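Local coordinates for odorant-binding protein 47 (Anopheles gambiae, PDB 3PM2) that binds hydrophobic odorants such as indole, menthol and decanal and is thought to carry them through the fluid around olfactory sensory dendrites, at residues 92-103 with 140-150; 52-61 with 127-138. One frame throughout, in Å; residues are numbered along the deposited sequence.

Contact 1 (92-103 with 140-150)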
loop_
_atom_site.group_PDB
_atom_site.type_symbol
_atom_site.label_atom_id
_atom_site.label_comp_id
_atom_site.label_asym_id
_atom_site.label_seq_id
_atom_site.Cartn_x
_atom_site.Cartn_y
_atom_site.Cartn_z
ATOM N N TRP A 92 5.231 4.005 -17.652
ATOM C CA TRP A 92 4.895 4.307 -16.259
ATOM C C TRP A 92 4.126 5.592 -15.981
ATOM O O TRP A 92 3.377 5.622 -15.006
ATOM C CB TRP A 92 6.107 4.157 -15.356
ATOM C CG TRP A 92 6.546 2.727 -15.177
ATOM C CD1 TRP A 92 7.699 2.165 -15.643
ATOM C CD2 TRP A 92 5.856 1.686 -14.455
ATOM N NE1 TRP A 92 7.779 0.844 -15.252
ATOM C CE2 TRP A 92 6.643 0.513 -14.557
ATOM C CE3 TRP A 92 4.607 1.608 -13.808
ATOM C CZ2 TRP A 92 6.269 -0.699 -13.966
ATOM C CZ3 TRP A 92 4.237 0.399 -13.208
ATOM C CH2 TRP A 92 5.054 -0.738 -13.305
ATOM N N ASN A 93 4.248 6.622 -16.842
ATOM C CA ASN A 93 3.519 7.884 -16.654
ATOM C C ASN A 93 2.009 7.650 -16.580
ATOM O O ASN A 93 1.397 7.966 -15.551
ATOM C CB ASN A 93 3.862 8.903 -17.749
ATOM C CG ASN A 93 3.211 10.236 -17.520
ATOM O OD1 ASN A 93 2.150 10.540 -18.076
ATOM N ND2 ASN A 93 3.804 11.030 -16.654
ATOM N N LYS A 94 1.429 7.062 -17.659
ATOM C CA LYS A 94 -0.001 6.762 -17.757
ATOM C C LYS A 94 -0.442 5.708 -16.760
ATOM O O LYS A 94 -1.522 5.846 -16.197
ATOM C CB LYS A 94 -0.405 6.325 -19.178
ATOM C CG LYS A 94 -1.876 6.589 -19.504
ATOM C CD LYS A 94 -2.116 8.054 -19.893
ATOM C CE LYS A 94 -3.196 8.690 -19.052
ATOM N NZ LYS A 94 -3.075 10.172 -19.029
ATOM N N ILE A 95 0.362 4.645 -16.568
ATOM C CA ILE A 95 0.029 3.580 -15.625
ATOM C C ILE A 95 -0.128 4.192 -14.230
ATOM O O ILE A 95 -1.124 3.933 -13.570
ATOM C CB ILE A 95 1.088 2.452 -15.638
ATOM C CG1 ILE A 95 1.108 1.714 -17.007
ATOM C CG2 ILE A 95 0.834 1.486 -14.485
ATOM C CD1 ILE A 95 2.230 0.603 -17.118
ATOM N N THR A 96 0.813 5.073 -13.846
ATOM C CA THR A 96 0.813 5.759 -12.544
ATOM C C THR A 96 -0.380 6.677 -12.393
ATOM O O THR A 96 -1.107 6.557 -11.403
ATOM C CB THR A 96 2.170 6.431 -12.270
ATOM O OG1 THR A 96 3.185 5.431 -12.294
ATOM C CG2 THR A 96 2.217 7.145 -10.921
ATOM N N LEU A 97 -0.632 7.551 -13.391
ATOM C CA LEU A 97 -1.795 8.448 -13.344
ATOM C C LEU A 97 -3.123 7.662 -13.243
ATOM O O LEU A 97 -3.957 8.003 -12.411
ATOM C CB LEU A 97 -1.805 9.402 -14.540
ATOM C CG LEU A 97 -0.701 10.461 -14.562
ATOM C CD1 LEU A 97 -0.569 11.067 -15.959
ATOM C CD2 LEU A 97 -0.979 11.581 -13.548
ATOM N N ASP A 98 -3.272 6.568 -14.030
ATOM C CA ASP A 98 -4.458 5.717 -13.985
ATOM C C ASP A 98 -4.595 5.045 -12.609
ATOM O O ASP A 98 -5.703 4.989 -12.073
ATOM C CB ASP A 98 -4.430 4.645 -15.097
ATOM C CG ASP A 98 -4.655 5.142 -16.533
ATOM O OD1 ASP A 98 -4.803 6.378 -16.729
ATOM O OD2 ASP A 98 -4.673 4.293 -17.462
ATOM N N ALA A 99 -3.468 4.555 -12.042
ATOM C CA ALA A 99 -3.458 3.891 -10.730
ATOM C C ALA A 99 -3.941 4.852 -9.626
ATOM O O ALA A 99 -4.795 4.467 -8.838
ATOM C CB ALA A 99 -2.062 3.389 -10.416
ATOM N N ILE A 100 -3.468 6.110 -9.640
ATOM C CA ILE A 100 -3.870 7.136 -8.665
ATOM C C ILE A 100 -5.370 7.426 -8.780
ATOM O O ILE A 100 -6.069 7.456 -7.765
ATOM C CB ILE A 100 -3.001 8.416 -8.780
ATOM C CG1 ILE A 100 -1.525 8.140 -8.437
ATOM C CG2 ILE A 100 -3.571 9.548 -7.887
ATOM C CD1 ILE A 100 -0.556 9.241 -8.883
ATOM N N ASP A 101 -5.863 7.589 -10.009
ATOM C CA ASP A 101 -7.281 7.862 -10.248
ATOM C C ASP A 101 -8.152 6.719 -9.706
ATOM O O ASP A 101 -9.121 6.973 -8.996
ATOM C CB ASP A 101 -7.544 8.098 -11.740
ATOM C CG ASP A 101 -8.825 8.852 -11.989
ATOM O OD1 ASP A 101 -8.982 9.972 -11.417
ATOM O OD2 ASP A 101 -9.682 8.330 -12.735
ATOM N N GLY A 102 -7.781 5.487 -10.024
ATOM C CA GLY A 102 -8.529 4.307 -9.595
ATOM C C GLY A 102 -8.536 4.098 -8.096
ATOM O O GLY A 102 -9.554 3.667 -7.543
ATOM N N CYS A 103 -7.406 4.395 -7.432
ATOM C CA CYS A 103 -7.272 4.225 -5.975
ATOM C C CYS A 103 -8.055 5.255 -5.196
ATOM O O CYS A 103 -8.728 4.895 -4.229
ATOM C CB CYS A 103 -5.805 4.158 -5.552
ATOM S SG CYS A 103 -4.947 2.695 -6.202
ATOM N N CYS A 140 -3.476 -0.038 -2.363
ATOM C CA CYS A 140 -4.009 -0.036 -3.715
ATOM C C CYS A 140 -2.922 0.389 -4.718
ATOM O O CYS A 140 -2.779 -0.244 -5.768
ATOM C CB CYS A 140 -5.227 0.877 -3.785
ATOM S SG CYS A 140 -5.925 1.046 -5.437
ATOM N N MET A 141 -2.154 1.436 -4.401
ATOM C CA MET A 141 -1.100 1.889 -5.313
ATOM C C MET A 141 -0.081 0.797 -5.595
ATOM O O MET A 141 0.218 0.502 -6.758
ATOM C CB MET A 141 -0.423 3.167 -4.824
ATOM C CG MET A 141 -1.222 4.433 -5.108
ATOM S SD MET A 141 -1.705 4.715 -6.835
ATOM C CE MET A 141 -0.054 4.868 -7.611
ATOM N N GLY A 142 0.459 0.212 -4.542
ATOM C CA GLY A 142 1.454 -0.833 -4.696
ATOM C C GLY A 142 0.957 -2.029 -5.482
ATOM O O GLY A 142 1.661 -2.519 -6.379
ATOM N N MET A 143 -0.256 -2.513 -5.157
ATOM C CA MET A 143 -0.798 -3.700 -5.845
ATOM C C MET A 143 -1.077 -3.407 -7.311
ATOM O O MET A 143 -0.762 -4.235 -8.158
ATOM C CB MET A 143 -2.078 -4.211 -5.149
ATOM C CG MET A 143 -1.794 -4.724 -3.739
ATOM S SD MET A 143 -3.299 -5.313 -2.879
ATOM C CE MET A 143 -4.160 -3.904 -2.688
ATOM N N THR A 144 -1.670 -2.239 -7.593
ATOM C CA THR A 144 -2.013 -1.851 -8.973
ATOM C C THR A 144 -0.755 -1.654 -9.829
ATOM O O THR A 144 -0.726 -2.141 -10.965
ATOM C CB THR A 144 -2.905 -0.596 -8.987
ATOM O OG1 THR A 144 -4.072 -0.830 -8.172
ATOM C CG2 THR A 144 -3.304 -0.184 -10.411
ATOM N N LEU A 145 0.257 -0.917 -9.313
ATOM C CA LEU A 145 1.502 -0.684 -10.074
ATOM C C LEU A 145 2.183 -1.988 -10.469
ATOM O O LEU A 145 2.583 -2.148 -11.622
ATOM C CB LEU A 145 2.502 0.220 -9.315
ATOM C CG LEU A 145 2.004 1.664 -9.078
ATOM C CD1 LEU A 145 2.869 2.373 -7.998
ATOM C CD2 LEU A 145 1.799 2.436 -10.422
ATOM N N PHE A 146 2.288 -2.922 -9.521
ATOM C CA PHE A 146 2.904 -4.229 -9.740
ATOM C C PHE A 146 2.147 -5.051 -10.798
ATOM O O PHE A 146 2.786 -5.630 -11.677
ATOM C CB PHE A 146 3.007 -4.999 -8.404
ATOM C CG PHE A 146 3.866 -6.243 -8.443
ATOM C CD1 PHE A 146 5.259 -6.151 -8.467
ATOM C CD2 PHE A 146 3.290 -7.507 -8.402
ATOM C CE1 PHE A 146 6.055 -7.301 -8.421
ATOM C CE2 PHE A 146 4.090 -8.662 -8.397
ATOM C CZ PHE A 146 5.465 -8.552 -8.412
ATOM N N ALA A 147 0.796 -5.081 -10.718
ATOM C CA ALA A 147 -0.086 -5.810 -11.652
ATOM C C ALA A 147 -0.071 -5.236 -13.077
ATOM O O ALA A 147 -0.259 -5.971 -14.048
ATOM C CB ALA A 147 -1.515 -5.803 -11.114
ATOM N N GLU A 148 0.166 -3.928 -13.205
ATOM C CA GLU A 148 0.179 -3.242 -14.498
ATOM C C GLU A 148 1.544 -3.286 -15.189
ATOM O O GLU A 148 1.688 -2.819 -16.323
ATOM C CB GLU A 148 -0.279 -1.786 -14.336
ATOM C CG GLU A 148 -1.739 -1.614 -13.965
ATOM C CD GLU A 148 -2.749 -2.023 -15.008
ATOM O OE1 GLU A 148 -2.356 -2.322 -16.156
ATOM O OE2 GLU A 148 -3.948 -2.058 -14.663
ATOM N N CYS A 149 2.542 -3.826 -14.509
ATOM C CA CYS A 149 3.889 -3.930 -15.071
ATOM C C CYS A 149 3.889 -4.545 -16.491
ATOM O O CYS A 149 3.369 -5.647 -16.655
ATOM C CB CYS A 149 4.808 -4.708 -14.137
ATOM S SG CYS A 149 6.553 -4.681 -14.646
ATOM N N PRO A 150 4.410 -3.841 -17.523
ATOM C CA PRO A 150 4.487 -4.453 -18.876
ATOM C C PRO A 150 5.275 -5.766 -18.830
ATOM O O PRO A 150 6.277 -5.836 -18.125
ATOM C CB PRO A 150 5.269 -3.413 -19.694
ATOM C CG PRO A 150 5.061 -2.106 -18.948
ATOM C CD PRO A 150 5.039 -2.503 -17.503
HETATM O O HOH W 1 -5.919 1.862 -9.412
#
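Met141 and Leu145 of helix 140-147 pack as knobs into holes on helix 92-103, Met141 among Thr96, Ala99, Ile100 and Cys103, in the mainly helical fold of a C-plus class odorant-binding protein. The helices run roughly antiparallel, at 141° between their directions, with axes 9.5 Å apart at closest approach. The buried side is tight. The Met141 chain is bent at both chi2 and chi3, which curls its end over Ala99 and Ile100. Its CE lies 3.7 Å from Ile100 CG1, and its SD rests against the Ala99-Ile100 peptide. Leu145 sits among Trp92, Ile95, Thr96 and Ala99, reaching them with CD2. Tyr81 of helix 74-85 touches both Thr96 and Met141 from outside the pair. Thr96 OG1 bonds back to Trp92 O, which also accepts from Thr96 N on the opposite face of its carbonyl plane.

The other side is looser. A water donates to Ala99 O at 2.9 Å and only weakly to Thr144 OG1. Exposed Glu148 lays its CB against Ile95 CG2, 3.5 Å away.

The two ends are closed differently. Cys103 and Cys140 tie one by a disulfide with chi3 -82°. At the other, Cys149, itself bonded to Cys19, meets the Trp92 ring obliquely. Pro150 CD also approaches obliquely, off toward the rim, while the ring edge meets Leu145 O in plane, 3.3 Å from Trp92 CH2.

Contact 2 (52-61 with 127-138)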
loop_
_atom_site.group_PDB
_atom_site.type_symbol
_atom_site.label_atom_id
_atom_site.label_comp_id
_atom_site.label_asym_id
_atom_site.label_seq_id
_atom_site.Cartn_x
_atom_site.Cartn_y
_atom_site.Cartn_z
ATOM N N ARG A 52 -9.168 -2.323 10.087
ATOM C CA ARG A 52 -8.498 -1.386 10.992
ATOM C C ARG A 52 -7.416 -0.685 10.182
ATOM O O ARG A 52 -6.729 -1.345 9.401
ATOM C CB ARG A 52 -7.892 -2.143 12.217
ATOM C CG ARG A 52 -8.885 -3.082 12.907
ATOM C CD ARG A 52 -8.666 -3.200 14.406
ATOM N NE ARG A 52 -9.970 -3.363 15.021
ATOM C CZ ARG A 52 -10.367 -2.839 16.172
ATOM N NH1 ARG A 52 -9.514 -2.171 16.943
ATOM N NH2 ARG A 52 -11.600 -3.053 16.602
ATOM N N GLY A 53 -7.273 0.635 10.370
ATOM C CA GLY A 53 -6.303 1.457 9.649
ATOM C C GLY A 53 -4.876 0.985 9.813
ATOM O O GLY A 53 -4.464 0.595 10.910
ATOM N N CYS A 54 -4.124 0.982 8.716
ATOM C CA CYS A 54 -2.754 0.499 8.739
ATOM C C CYS A 54 -1.798 1.633 9.178
ATOM O O CYS A 54 -1.672 2.648 8.469
ATOM C CB CYS A 54 -2.373 -0.052 7.372
ATOM S SG CYS A 54 -0.633 -0.488 7.254
ATOM N N CYS A 55 -1.134 1.458 10.328
ATOM C CA CYS A 55 -0.205 2.482 10.823
ATOM C C CYS A 55 1.083 2.574 10.040
ATOM O O CYS A 55 1.704 3.635 10.032
ATOM C CB CYS A 55 0.061 2.323 12.314
ATOM S SG CYS A 55 -1.360 2.740 13.364
ATOM N N VAL A 56 1.521 1.456 9.402
ATOM C CA VAL A 56 2.715 1.478 8.565
ATOM C C VAL A 56 2.482 2.565 7.493
ATOM O O VAL A 56 3.348 3.411 7.268
ATOM C CB VAL A 56 3.008 0.093 7.892
ATOM C CG1 VAL A 56 4.137 0.207 6.862
ATOM C CG2 VAL A 56 3.323 -0.989 8.928
ATOM N N ALA A 57 1.309 2.528 6.839
ATOM C CA ALA A 57 0.959 3.486 5.773
ATOM C C ALA A 57 0.798 4.899 6.269
ATOM O O ALA A 57 1.247 5.834 5.599
ATOM C CB ALA A 57 -0.311 3.036 5.054
ATOM N N GLU A 58 0.154 5.087 7.437
ATOM C CA GLU A 58 0.016 6.446 7.969
ATOM C C GLU A 58 1.405 7.050 8.255
ATOM O O GLU A 58 1.633 8.225 7.969
ATOM C CB GLU A 58 -0.885 6.469 9.197
ATOM C CG GLU A 58 -1.100 7.875 9.742
ATOM C CD GLU A 58 -2.255 7.980 10.713
ATOM O OE1 GLU A 58 -3.390 7.635 10.319
ATOM O OE2 GLU A 58 -2.035 8.424 11.862
ATOM N N CYS A 59 2.333 6.227 8.771
ATOM C CA CYS A 59 3.719 6.615 9.054
ATOM C C CYS A 59 4.404 7.102 7.753
ATOM O O CYS A 59 5.045 8.164 7.752
ATOM C CB CYS A 59 4.470 5.443 9.691
ATOM S SG CYS A 59 6.234 5.749 9.982
ATOM N N VAL A 60 4.240 6.327 6.637
ATOM C CA VAL A 60 4.792 6.637 5.327
ATOM C C VAL A 60 4.207 7.965 4.847
ATOM O O VAL A 60 4.942 8.824 4.368
ATOM C CB VAL A 60 4.529 5.501 4.302
ATOM C CG1 VAL A 60 4.836 5.967 2.881
ATOM C CG2 VAL A 60 5.337 4.241 4.630
ATOM N N MET A 61 2.905 8.129 4.981
ATOM C CA MET A 61 2.220 9.358 4.532
ATOM C C MET A 61 2.654 10.565 5.343
ATOM O O MET A 61 2.918 11.618 4.768
ATOM C CB MET A 61 0.707 9.171 4.514
ATOM C CG MET A 61 0.238 8.130 3.493
ATOM S SD MET A 61 0.511 8.654 1.799
ATOM C CE MET A 61 -0.535 7.484 0.910
ATOM N N GLU A 127 -2.663 -1.065 21.286
ATOM C CA GLU A 127 -3.032 -0.893 19.876
ATOM C C GLU A 127 -3.219 0.591 19.599
ATOM O O GLU A 127 -4.034 1.231 20.253
ATOM C CB GLU A 127 -4.337 -1.618 19.550
ATOM C CG GLU A 127 -4.697 -1.502 18.067
ATOM C CD GLU A 127 -6.037 -2.075 17.673
ATOM O OE1 GLU A 127 -6.857 -2.347 18.575
ATOM O OE2 GLU A 127 -6.268 -2.256 16.457
ATOM N N GLN A 128 -2.506 1.121 18.618
ATOM C CA GLN A 128 -2.669 2.518 18.209
ATOM C C GLN A 128 -3.610 2.564 17.002
ATOM O O GLN A 128 -3.359 1.882 15.999
ATOM C CB GLN A 128 -1.316 3.149 17.875
ATOM C CG GLN A 128 -1.435 4.454 17.086
ATOM C CD GLN A 128 -0.466 5.528 17.488
ATOM O OE1 GLN A 128 0.013 5.596 18.637
ATOM N NE2 GLN A 128 -0.177 6.409 16.531
ATOM N N ILE A 129 -4.688 3.358 17.099
ATOM C CA ILE A 129 -5.641 3.464 16.002
ATOM C C ILE A 129 -5.167 4.514 15.004
ATOM O O ILE A 129 -4.875 5.630 15.397
ATOM C CB ILE A 129 -7.088 3.739 16.526
ATOM C CG1 ILE A 129 -7.593 2.572 17.431
ATOM C CG2 ILE A 129 -8.075 4.047 15.390
ATOM C CD1 ILE A 129 -7.695 1.152 16.771
ATOM N N CYS A 130 -5.058 4.140 13.724
ATOM C CA CYS A 130 -4.663 5.042 12.629
ATOM C C CYS A 130 -5.835 5.189 11.689
ATOM O O CYS A 130 -6.652 4.264 11.566
ATOM C CB CYS A 130 -3.428 4.518 11.894
ATOM S SG CYS A 130 -1.903 4.645 12.872
ATOM N N HIS A 131 -5.928 6.352 11.029
ATOM C CA HIS A 131 -7.006 6.549 10.075
ATOM C C HIS A 131 -6.773 5.602 8.891
ATOM O O HIS A 131 -5.649 5.493 8.423
ATOM C CB HIS A 131 -7.063 8.013 9.593
ATOM C CG HIS A 131 -8.348 8.366 8.888
ATOM N ND1 HIS A 131 -8.611 7.940 7.590
ATOM C CD2 HIS A 131 -9.364 9.162 9.300
ATOM C CE1 HIS A 131 -9.782 8.467 7.267
ATOM N NE2 HIS A 131 -10.277 9.203 8.270
ATOM N N PRO A 132 -7.801 4.880 8.395
ATOM C CA PRO A 132 -7.548 3.927 7.296
ATOM C C PRO A 132 -7.200 4.548 5.941
ATOM O O PRO A 132 -6.762 3.807 5.058
ATOM C CB PRO A 132 -8.858 3.140 7.196
ATOM C CG PRO A 132 -9.589 3.389 8.482
ATOM C CD PRO A 132 -9.196 4.799 8.869
ATOM N N ILE A 133 -7.410 5.858 5.742
ATOM C CA ILE A 133 -7.153 6.437 4.402
ATOM C C ILE A 133 -5.738 6.159 3.871
ATOM O O ILE A 133 -5.591 5.798 2.691
ATOM C CB ILE A 133 -7.539 7.941 4.265
ATOM C CG1 ILE A 133 -7.646 8.394 2.786
ATOM C CG2 ILE A 133 -6.601 8.858 5.043
ATOM C CD1 ILE A 133 -8.663 7.592 1.870
ATOM N N SER A 134 -4.709 6.340 4.710
ATOM C CA SER A 134 -3.333 6.150 4.211
ATOM C C SER A 134 -3.100 4.743 3.632
ATOM O O SER A 134 -2.555 4.616 2.537
ATOM C CB SER A 134 -2.315 6.466 5.296
ATOM O OG SER A 134 -2.386 7.819 5.713
ATOM N N GLY A 135 -3.514 3.719 4.377
ATOM C CA GLY A 135 -3.371 2.331 3.953
ATOM C C GLY A 135 -4.237 2.014 2.743
ATOM O O GLY A 135 -3.811 1.277 1.854
ATOM N N THR A 136 -5.457 2.566 2.698
ATOM C CA THR A 136 -6.365 2.330 1.550
ATOM C C THR A 136 -5.658 2.756 0.260
ATOM O O THR A 136 -5.600 1.977 -0.690
ATOM C CB THR A 136 -7.673 3.094 1.750
ATOM O OG1 THR A 136 -8.252 2.665 2.991
ATOM C CG2 THR A 136 -8.652 2.872 0.613
ATOM N N ILE A 137 -5.080 3.967 0.253
ATOM C CA ILE A 137 -4.391 4.502 -0.926
ATOM C C ILE A 137 -3.119 3.751 -1.232
ATOM O O ILE A 137 -2.914 3.299 -2.383
ATOM C CB ILE A 137 -4.160 6.049 -0.813
ATOM C CG1 ILE A 137 -5.512 6.833 -0.673
ATOM C CG2 ILE A 137 -3.336 6.597 -2.007
ATOM C CD1 ILE A 137 -6.461 6.762 -1.921
ATOM N N LEU A 138 -2.246 3.622 -0.220
ATOM C CA LEU A 138 -0.937 3.018 -0.405
ATOM C C LEU A 138 -0.982 1.545 -0.819
ATOM O O LEU A 138 -0.227 1.132 -1.720
ATOM C CB LEU A 138 -0.042 3.247 0.840
ATOM C CG LEU A 138 1.447 2.904 0.686
ATOM C CD1 LEU A 138 2.129 3.799 -0.379
ATOM C CD2 LEU A 138 2.181 3.038 2.046
HETATM O O HOH W 2 -8.460 2.185 12.225
HETATM O O HOH W 3 -5.423 1.305 13.275
HETATM O O HOH W 4 -5.601 1.265 6.224
HETATM O O HOH W 5 -3.839 3.881 7.181
HETATM O O HOH W 6 -4.090 7.494 7.752
HETATM O O HOH W 7 -4.663 9.160 12.530
#
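Gly53 and Pro132 bring their backbones to 3.6 Å between CA atoms, and the helices that follow, 55-61 and 133-138, cross almost at right angles (88°) with axes 7.4 Å apart. Gly53 CA also makes a CA-H...O contact with Cys130 O. Ala57 CB presses on Gly135 CA at 3.3 Å. Leu138 CD2 covers Ala57 and Val60, and Met61 folds over Ser134 with CG 3.5 Å from Ser134 OG.

The Cys55-Cys130 disulfide pins the loop before helix 133-138 to the first turn of the other helix. It is one of the disulfides that cross-link this helical odorant-binding fold. Glu58 has CG anti to its own N (chi1 -178°) and an extended chain, which carries OE1 alongside Cys130 to His131 N. That bond is 2.9 Å long but bent, and the donor meets the syn side of the carboxylate somewhat out of its plane. His131 also caps the next helix: its ND1 accepts from Ile133 N in the ring plane.

Arg52 NH1 forms a salt bridge with Glu127 OE1 at 3.1 Å, their flat groups 24° apart. Ala123 N and Gln44 also hold this carboxylate. One water links Glu58 OE1, His131 O and Ser134 OG.

Overall arrangement
From the N terminus, the chain passes helix 27-44 and enters contact 2 at residues 52-61. It then runs through helix 74-85 and enters contact 1 at 92-103. Helix 111-118 and a long loop bring it back to 127-138, where contact 2 closes a loop of 65 residues. The same helix, 133-147, goes on to close contact 1 at 140-150, across 36 residues. The two loops therefore cross. Helix 133-147 joins helix 55-63 near its start and helix 92-109 along its later turns. The contact centres are about 20 Å apart, on opposite sides of the chain's centre. They meet where Ile137 CD1 lies 3.7 Å from Cys103 O.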